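Long-range contact in phospho-furanose lactonase (Mycoplasma synoviae, PDB 3OVG), which hydrolyses 1,4-lactones, including the 5-phosphates of D-xylono- and L-arabino-1,4-lactone, using two zinc ions per subunit: residues 64-78 with 93-107. Sequence-based numbering, arbitrary orientation.
Sequences STIVTMDPPNVGRDV and GNVIMSTGFHKAKFY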
ATOM      1  N   SER A  64       1.969 -42.437   6.571  1.00 18.81           N
ATOM      2  CA  SER A  64       1.019 -42.737   7.654  1.00 19.45           C
ATOM      3  C   SER A  64       0.715 -41.521   8.519  1.00 19.38           C
ATOM      4  O   SER A  64      -0.438 -41.229   8.829  1.00 19.12           O
ATOM      5  CB  SER A  64       1.577 -43.831   8.592  1.00 20.18           C
ATOM      6  OG  SER A  64       1.585 -45.113   7.989  1.00 22.14           O
ATOM      7  N   THR A  65       1.756 -40.815   8.956  1.00 19.72           N
ATOM      8  CA  THR A  65       1.522 -39.804   9.973  1.00 16.31           C
ATOM      9  C   THR A  65       1.755 -38.364   9.510  1.00 16.60           C
ATOM     10  O   THR A  65       2.748 -38.066   8.866  1.00 16.70           O
ATOM     11  CB  THR A  65       2.342 -40.103  11.253  1.00 18.04           C
ATOM     12  OG1 THR A  65       1.968 -41.393  11.765  1.00 17.14           O
ATOM     13  CG2 THR A  65       2.073 -39.042  12.293  1.00 15.99           C
ATOM     14  N   ILE A  66       0.839 -37.471   9.855  1.00 15.94           N
ATOM     15  CA  ILE A  66       1.074 -36.057   9.599  1.00 17.47           C
ATOM     16  C   ILE A  66       0.993 -35.249  10.881  1.00 16.88           C
ATOM     17  O   ILE A  66       0.008 -35.320  11.604  1.00 17.27           O
ATOM     18  CB  ILE A  66       0.112 -35.501   8.502  1.00 16.14           C
ATOM     19  CG1 ILE A  66       0.450 -36.138   7.164  1.00 16.24           C
ATOM     20  CG2 ILE A  66       0.219 -33.985   8.393  1.00 17.42           C
ATOM     21  CD1 ILE A  66      -0.617 -36.006   6.115  1.00 14.98           C
ATOM     22  N   VAL A  67       2.060 -34.511  11.191  1.00 17.11           N
ATOM     23  CA  VAL A  67       2.050 -33.597  12.331  1.00 14.76           C
ATOM     24  C   VAL A  67       1.596 -32.186  11.880  1.00 16.42           C
ATOM     25  O   VAL A  67       2.319 -31.469  11.190  1.00 17.47           O
ATOM     26  CB  VAL A  67       3.447 -33.507  12.980  1.00 16.29           C
ATOM     27  CG1 VAL A  67       3.415 -32.708  14.291  1.00 14.45           C
ATOM     28  CG2 VAL A  67       4.027 -34.928  13.207  1.00 15.99           C
ATOM     29  N   THR A  68       0.416 -31.772  12.306  1.00 15.13           N
ATOM     30  CA  THR A  68      -0.083 -30.469  11.922  1.00 15.65           C
ATOM     31  C   THR A  68       0.396 -29.397  12.913  1.00 14.98           C
ATOM     32  O   THR A  68      -0.007 -29.381  14.075  1.00 17.48           O
ATOM     33  CB  THR A  68      -1.625 -30.478  11.775  1.00 16.88           C
ATOM     34  OG1 THR A  68      -2.219 -30.884  13.007  1.00 16.10           O
ATOM     35  CG2 THR A  68      -2.043 -31.487  10.687  1.00 16.98           C
HETATM   36  N   MSE A  69       1.246 -28.495  12.441  1.00 14.72           N
HETATM   37  CA  MSE A  69       1.945 -27.576  13.329  1.00 17.39           C
HETATM   38  C   MSE A  69       1.241 -26.206  13.546  1.00 16.51           C
HETATM   39  O   MSE A  69       1.836 -25.159  13.339  1.00 17.84           O
HETATM   40  CB  MSE A  69       3.393 -27.382  12.846  1.00 16.08           C
HETATM   41  CG  MSE A  69       4.273 -28.666  12.981  1.00 16.92           C
HETATM   42 SE   MSE A  69       4.361 -29.356  14.838  1.00 25.58          SE
HETATM   43  CE  MSE A  69       4.561 -27.651  15.858  1.00 15.22           C
ATOM     44  N   ASP A  70      -0.012 -26.223  13.971  1.00 16.64           N
ATOM     45  CA  ASP A  70      -0.692 -24.967  14.261  1.00 17.30           C
ATOM     46  C   ASP A  70      -0.831 -24.741  15.772  1.00 17.47           C
ATOM     47  O   ASP A  70      -1.519 -25.492  16.449  1.00 18.01           O
ATOM     48  CB  ASP A  70      -2.061 -25.000  13.624  1.00 18.20           C
ATOM     49  CG  ASP A  70      -2.025 -25.608  12.212  1.00 20.60           C
ATOM     50  OD1 ASP A  70      -2.237 -26.846  12.093  1.00 19.08           O
ATOM     51  OD2 ASP A  70      -1.780 -24.840  11.254  1.00 18.34           O
ATOM     52  N   PRO A  71      -0.169 -23.713  16.307  1.00 18.18           N
ATOM     53  CA  PRO A  71      -0.365 -23.481  17.741  1.00 15.80           C
ATOM     54  C   PRO A  71      -1.784 -22.926  17.930  1.00 16.60           C
ATOM     55  O   PRO A  71      -2.400 -22.445  16.989  1.00 15.72           O
ATOM     56  CB  PRO A  71       0.654 -22.386  18.071  1.00 16.03           C
ATOM     57  CG  PRO A  71       1.047 -21.750  16.726  1.00 15.66           C
ATOM     58  CD  PRO A  71       0.422 -22.558  15.611  1.00 17.33           C
ATOM     59  N   PRO A  72      -2.302 -22.982  19.152  1.00 16.20           N
ATOM     60  CA  PRO A  72      -3.726 -22.663  19.383  1.00 17.45           C
ATOM     61  C   PRO A  72      -4.191 -21.351  18.743  1.00 16.42           C
ATOM     62  O   PRO A  72      -5.277 -21.290  18.168  1.00 16.42           O
ATOM     63  CB  PRO A  72      -3.824 -22.522  20.910  1.00 15.56           C
ATOM     64  CG  PRO A  72      -2.550 -23.040  21.477  1.00 15.10           C
ATOM     65  CD  PRO A  72      -1.601 -23.417  20.367  1.00 16.38           C
ATOM     66  N   ASN A  73      -3.381 -20.300  18.865  1.00 16.94           N
ATOM     67  CA  ASN A  73      -3.849 -18.957  18.515  1.00 17.57           C
ATOM     68  C   ASN A  73      -3.591 -18.579  17.063  1.00 18.46           C
ATOM     69  O   ASN A  73      -3.947 -17.494  16.652  1.00 19.70           O
ATOM     70  CB  ASN A  73      -3.207 -17.916  19.417  1.00 16.30           C
ATOM     71  CG  ASN A  73      -3.498 -18.174  20.896  1.00 18.03           C
ATOM     72  OD1 ASN A  73      -4.661 -18.172  21.336  1.00 17.48           O
ATOM     73  ND2 ASN A  73      -2.452 -18.396  21.657  1.00 13.95           N
ATOM     74  N   VAL A  74      -2.957 -19.463  16.306  1.00 16.12           N
ATOM     75  CA  VAL A  74      -2.669 -19.162  14.913  1.00 17.13           C
ATOM     76  C   VAL A  74      -3.247 -20.252  13.991  1.00 17.92           C
ATOM     77  O   VAL A  74      -2.558 -21.162  13.577  1.00 18.23           O
ATOM     78  CB  VAL A  74      -1.164 -18.904  14.720  1.00 18.04           C
ATOM     79  CG1 VAL A  74      -0.834 -18.549  13.266  1.00 20.77           C
ATOM     80  CG2 VAL A  74      -0.745 -17.752  15.616  1.00 17.38           C
ATOM     81  N   GLY A  75      -4.552 -20.181  13.745  1.00 17.94           N
ATOM     82  CA  GLY A  75      -5.194 -21.039  12.763  1.00 20.32           C
ATOM     83  C   GLY A  75      -5.704 -22.419  13.147  1.00 17.85           C
ATOM     84  O   GLY A  75      -6.442 -23.030  12.362  1.00 19.95           O
ATOM     85  N   ARG A  76      -5.360 -22.889  14.348  1.00 16.90           N
ATOM     86  CA  ARG A  76      -5.641 -24.264  14.756  1.00 15.48           C
ATOM     87  C   ARG A  76      -7.125 -24.483  14.853  1.00 19.26           C
ATOM     88  O   ARG A  76      -7.864 -23.647  15.415  1.00 18.68           O
ATOM     89  CB  ARG A  76      -4.981 -24.590  16.100  1.00 15.37           C
ATOM     90  CG  ARG A  76      -4.925 -26.079  16.406  1.00 15.87           C
ATOM     91  CD  ARG A  76      -4.336 -26.393  17.813  1.00 16.49           C
ATOM     92  NE  ARG A  76      -5.288 -26.032  18.878  1.00 14.85           N
ATOM     93  CZ  ARG A  76      -5.076 -26.166  20.188  1.00 16.65           C
ATOM     94  NH1 ARG A  76      -3.903 -26.633  20.647  1.00 13.24           N
ATOM     95  NH2 ARG A  76      -6.053 -25.784  21.049  1.00 14.28           N
ATOM     96  N   ASP A  77      -7.562 -25.624  14.334  1.00 18.61           N
ATOM     97  CA  ASP A  77      -8.978 -25.983  14.352  1.00 18.21           C
ATOM     98  C   ASP A  77      -9.075 -27.437  14.825  1.00 18.12           C
ATOM     99  O   ASP A  77      -8.868 -28.378  14.055  1.00 16.24           O
ATOM    100  CB  ASP A  77      -9.604 -25.764  12.965  1.00 19.36           C
ATOM    101  CG  ASP A  77     -11.121 -25.992  12.949  1.00 20.61           C
ATOM    102  OD1 ASP A  77     -11.621 -26.776  13.782  1.00 19.55           O
ATOM    103  OD2 ASP A  77     -11.809 -25.409  12.080  1.00 21.03           O
ATOM    104  N   VAL A  78      -9.374 -27.606  16.108  1.00 16.27           N
ATOM    105  CA  VAL A  78      -9.470 -28.934  16.712  1.00 15.93           C
ATOM    106  C   VAL A  78     -10.581 -29.778  16.097  1.00 15.27           C
ATOM    107  O   VAL A  78     -10.396 -30.948  15.788  1.00 16.70           O
ATOM    108  CB  VAL A  78      -9.722 -28.823  18.261  1.00 14.78           C
ATOM    109  CG1 VAL A  78     -10.073 -30.170  18.867  1.00 17.19           C
ATOM    110  CG2 VAL A  78      -8.543 -28.234  18.936  1.00 15.97           C
ATOM    111  N   GLY A  93      -3.899 -43.802   8.866  1.00 22.17           N
ATOM    112  CA  GLY A  93      -3.420 -42.430   8.994  1.00 20.36           C
ATOM    113  C   GLY A  93      -3.423 -41.957  10.445  1.00 20.73           C
ATOM    114  O   GLY A  93      -4.348 -42.291  11.186  1.00 18.81           O
ATOM    115  N   ASN A  94      -2.404 -41.193  10.853  1.00 16.71           N
ATOM    116  CA  ASN A  94      -2.377 -40.593  12.192  1.00 17.43           C
ATOM    117  C   ASN A  94      -2.181 -39.083  12.116  1.00 18.81           C
ATOM    118  O   ASN A  94      -1.442 -38.584  11.243  1.00 17.95           O
ATOM    119  CB  ASN A  94      -1.235 -41.138  13.061  1.00 18.46           C
ATOM    120  CG  ASN A  94      -1.238 -42.670  13.190  1.00 21.12           C
ATOM    121  OD1 ASN A  94      -0.373 -43.358  12.610  1.00 21.29           O
ATOM    122  ND2 ASN A  94      -2.191 -43.204  13.961  1.00 16.24           N
ATOM    123  N   VAL A  95      -2.809 -38.364  13.043  1.00 16.54           N
ATOM    124  CA  VAL A  95      -2.593 -36.923  13.182  1.00 16.48           C
ATOM    125  C   VAL A  95      -2.075 -36.543  14.580  1.00 16.73           C
ATOM    126  O   VAL A  95      -2.594 -36.994  15.624  1.00 16.21           O
ATOM    127  CB  VAL A  95      -3.864 -36.150  12.886  1.00 16.51           C
ATOM    128  CG1 VAL A  95      -3.626 -34.643  13.093  1.00 14.53           C
ATOM    129  CG2 VAL A  95      -4.347 -36.449  11.448  1.00 16.73           C
ATOM    130  N   ILE A  96      -1.029 -35.725  14.600  1.00 17.24           N
ATOM    131  CA  ILE A  96      -0.510 -35.224  15.855  1.00 15.73           C
ATOM    132  C   ILE A  96      -0.687 -33.724  15.818  1.00 15.68           C
ATOM    133  O   ILE A  96      -0.269 -33.071  14.863  1.00 17.30           O
ATOM    134  CB  ILE A  96       0.952 -35.596  16.048  1.00 16.89           C
ATOM    135  CG1 ILE A  96       1.084 -37.119  16.227  1.00 17.10           C
ATOM    136  CG2 ILE A  96       1.538 -34.833  17.264  1.00 16.95           C
ATOM    137  CD1 ILE A  96       2.556 -37.572  16.374  1.00 17.38           C
HETATM  138  N   MSE A  97      -1.339 -33.165  16.831  1.00 14.47           N
HETATM  139  CA  MSE A  97      -1.588 -31.733  16.818  1.00 15.02           C
HETATM  140  C   MSE A  97      -0.702 -31.031  17.840  1.00 17.60           C
HETATM  141  O   MSE A  97      -0.113 -31.695  18.694  1.00 15.32           O
HETATM  142  CB  MSE A  97      -3.076 -31.446  17.077  1.00 14.53           C
HETATM  143  CG  MSE A  97      -3.942 -31.801  15.855  1.00 13.75           C
HETATM  144 SE   MSE A  97      -5.798 -31.254  16.270  1.00 29.14          SE
HETATM  145  CE  MSE A  97      -5.694 -29.317  15.878  1.00 17.06           C
ATOM    146  N   SER A  98      -0.658 -29.693  17.788  1.00 15.37           N
ATOM    147  CA  SER A  98       0.331 -28.950  18.561  1.00 13.66           C
ATOM    148  C   SER A  98      -0.263 -28.038  19.589  1.00 13.79           C
ATOM    149  O   SER A  98      -1.348 -27.455  19.380  1.00 15.86           O
ATOM    150  CB  SER A  98       1.206 -28.126  17.634  1.00 13.55           C
ATOM    151  OG  SER A  98       2.251 -27.493  18.353  1.00 16.60           O
ATOM    152  N   THR A  99       0.451 -27.868  20.694  1.00 14.43           N
ATOM    153  CA  THR A  99       0.144 -26.722  21.557  1.00 13.76           C
ATOM    154  C   THR A  99       1.243 -25.629  21.422  1.00 14.89           C
ATOM    155  O   THR A  99       2.012 -25.626  20.474  1.00 14.46           O
ATOM    156  CB  THR A  99      -0.140 -27.135  23.050  1.00 15.54           C
ATOM    157  OG1 THR A  99      -0.538 -25.981  23.792  1.00 15.04           O
ATOM    158  CG2 THR A  99       1.102 -27.742  23.737  1.00 14.56           C
ATOM    159  N   GLY A 100       1.278 -24.657  22.314  1.00 14.31           N
ATOM    160  CA  GLY A 100       2.313 -23.644  22.230  1.00 14.77           C
ATOM    161  C   GLY A 100       2.038 -22.389  21.406  1.00 14.53           C
ATOM    162  O   GLY A 100       0.914 -21.927  21.299  1.00 14.97           O
ATOM    163  N   PHE A 101       3.095 -21.842  20.814  1.00 14.02           N
ATOM    164  CA  PHE A 101       3.072 -20.494  20.248  1.00 14.64           C
ATOM    165  C   PHE A 101       3.791 -20.379  18.919  1.00 17.08           C
ATOM    166  O   PHE A 101       4.737 -21.126  18.663  1.00 13.89           O
ATOM    167  CB  PHE A 101       3.726 -19.557  21.228  1.00 14.58           C
ATOM    168  CG  PHE A 101       2.930 -19.400  22.472  1.00 15.47           C
ATOM    169  CD1 PHE A 101       1.898 -18.478  22.520  1.00 14.68           C
ATOM    170  CD2 PHE A 101       3.147 -20.223  23.550  1.00 14.27           C
ATOM    171  CE1 PHE A 101       1.129 -18.341  23.661  1.00 15.59           C
ATOM    172  CE2 PHE A 101       2.365 -20.093  24.710  1.00 16.96           C
ATOM    173  CZ  PHE A 101       1.370 -19.158  24.755  1.00 14.60           C
ATOM    174  N   HIS A 102       3.337 -19.440  18.089  1.00 17.34           N
ATOM    175  CA  HIS A 102       4.060 -19.074  16.873  1.00 15.48           C
ATOM    176  C   HIS A 102       5.091 -17.982  17.196  1.00 17.50           C
ATOM    177  O   HIS A 102       5.332 -17.682  18.370  1.00 14.84           O
ATOM    178  CB  HIS A 102       3.084 -18.572  15.832  1.00 18.56           C
ATOM    179  CG  HIS A 102       3.394 -19.073  14.462  1.00 19.63           C
ATOM    180  ND1 HIS A 102       4.639 -18.929  13.886  1.00 21.05           N
ATOM    181  CD2 HIS A 102       2.633 -19.736  13.558  1.00 22.70           C
ATOM    182  CE1 HIS A 102       4.630 -19.478  12.684  1.00 24.26           C
ATOM    183  NE2 HIS A 102       3.423 -19.972  12.459  1.00 23.67           N
ATOM    184  N   LYS A 103       5.709 -17.396  16.171  1.00 15.93           N
ATOM    185  CA  LYS A 103       6.630 -16.286  16.383  1.00 16.82           C
ATOM    186  C   LYS A 103       5.873 -15.067  16.889  1.00 17.79           C
ATOM    187  O   LYS A 103       4.636 -14.946  16.685  1.00 16.18           O
ATOM    188  CB  LYS A 103       7.336 -15.905  15.067  1.00 18.65           C
ATOM    189  CG  LYS A 103       6.387 -15.488  13.960  1.00 17.83           C
ATOM    190  CD  LYS A 103       7.097 -15.382  12.601  1.00 21.36           C
ATOM    191  CE  LYS A 103       6.103 -15.051  11.505  1.00 26.46           C
ATOM    192  NZ  LYS A 103       6.714 -14.967  10.144  1.00 23.44           N
ATOM    193  N   ALA A 104       6.628 -14.159  17.503  1.00 16.07           N
ATOM    194  CA  ALA A 104       6.072 -12.993  18.199  1.00 19.31           C
ATOM    195  C   ALA A 104       5.228 -12.092  17.310  1.00 19.91           C
ATOM    196  O   ALA A 104       4.319 -11.416  17.792  1.00 17.22           O
ATOM    197  CB  ALA A 104       7.181 -12.178  18.808  1.00 15.63           C
ATOM    198  N   LYS A 105       5.572 -12.041  16.021  1.00 19.98           N
ATOM    199  CA  LYS A 105       4.863 -11.199  15.070  1.00 20.10           C
ATOM    200  C   LYS A 105       3.370 -11.474  15.099  1.00 21.21           C
ATOM    201  O   LYS A 105       2.575 -10.578  14.793  1.00 20.75           O
ATOM    202  CB  LYS A 105       5.356 -11.464  13.632  1.00 21.93           C
ATOM    203  CG  LYS A 105       4.808 -10.455  12.600  1.00 25.95           C
ATOM    204  CD  LYS A 105       5.169 -10.858  11.131  1.00 34.88           C
ATOM    205  CE  LYS A 105       4.756  -9.745  10.150  1.00 39.03           C
ATOM    206  NZ  LYS A 105       5.527  -9.750   8.865  1.00 46.84           N
ATOM    207  N   PHE A 106       2.995 -12.711  15.423  1.00 17.88           N
ATOM    208  CA  PHE A 106       1.586 -13.124  15.440  1.00 20.52           C
ATOM    209  C   PHE A 106       0.866 -12.918  16.772  1.00 21.75           C
ATOM    210  O   PHE A 106      -0.256 -13.384  16.937  1.00 23.29           O
ATOM    211  CB  PHE A 106       1.433 -14.579  15.000  1.00 19.68           C
ATOM    212  CG  PHE A 106       1.827 -14.813  13.581  1.00 21.39           C
ATOM    213  CD1 PHE A 106       1.556 -13.864  12.611  1.00 24.44           C
ATOM    214  CD2 PHE A 106       2.466 -15.979  13.205  1.00 23.33           C
ATOM    215  CE1 PHE A 106       1.913 -14.076  11.286  1.00 24.93           C
ATOM    216  CE2 PHE A 106       2.815 -16.203  11.886  1.00 26.10           C
ATOM    217  CZ  PHE A 106       2.540 -15.244  10.918  1.00 25.25           C
ATOM    218  N   TYR A 107       1.509 -12.218  17.704  1.00 18.07           N
ATOM    219  CA  TYR A 107       0.898 -11.901  18.993  1.00 21.03           C
ATOM    220  C   TYR A 107       1.063 -10.418  19.339  1.00 23.24           C
ATOM    221  O   TYR A 107       2.169  -9.878  19.308  1.00 23.80           O
ATOM    222  CB  TYR A 107       1.534 -12.739  20.113  1.00 18.77           C
ATOM    223  CG  TYR A 107       1.387 -14.210  19.854  1.00 17.50           C
ATOM    224  CD1 TYR A 107       2.334 -14.871  19.116  1.00 17.45           C
ATOM    225  CD2 TYR A 107       0.270 -14.912  20.291  1.00 18.50           C
ATOM    226  CE1 TYR A 107       2.210 -16.180  18.844  1.00 17.81           C
ATOM    227  CE2 TYR A 107       0.119 -16.247  20.012  1.00 15.30           C
ATOM    228  CZ  TYR A 107       1.118 -16.877  19.291  1.00 16.57           C
ATOM    229  OH  TYR A 107       1.064 -18.213  18.973  1.00 15.63           O
TER
HETATM  230  O   HOH W   1      -2.252 -28.235  15.962  1.00 15.91           O
HETATM  231  O   HOH W   2      -0.677 -19.881  20.351  1.00 13.31           O
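Ile66 is gripped through both its backbone N and O by the neighbouring parallel strand: strands 64-68 and 94-97 are linked by helix 78-88 into a beta-alpha-beta unit of the phosphotriesterase-family TIM barrel. Ile66 N gives a bond to Asn94 O (2.9 Å) and Ile66 O accepts one from Ile96 N, as is usual between parallel strands, while Thr68 N reaches Ile96 O. The branched side chains suit the extended backbone: on one face of the sheet Val67 CG1, anti to its backbone N (chi1 -172°), meets Ile96 CG2.

Past Thr68 N a water bridges the backbones, accepting from Ser98 N while donating to Thr68 O and Asp70 O. Arginine suits its place by its length, which lets Arg76 reach back to Ser98: NH1 donates to Ser98 O at 3.0 Å, with the oxygen in the guanidinium plane, and also forms a salt bridge with Glu129. The unbranched methionine chain of Met97, present here as selenomethionine, turns at chi3 (81°) and brings CE 3.4 Å from Arg76 CG.

Farther on, the loops join at the metal end of the barrel, where Asp70 OD2 is hydrogen-bonded to ND1 of His28, a ligand of one zinc, and His102 lies near a zinc ion. The compact Pro71 ring puts CG 3.9 Å from His102 CB, and Val74 splits its methyls: CG1 goes to His102 CD2 (3.7 Å), CG2 to Phe106 CB (3.9 Å). Tyr107 pairs an apolar ring with a polar end: its OH accepts from His102 N at 2.7 Å and bonds a second water, which accepts from Asn73 N and donates to Gly100 O at 2.8 Å.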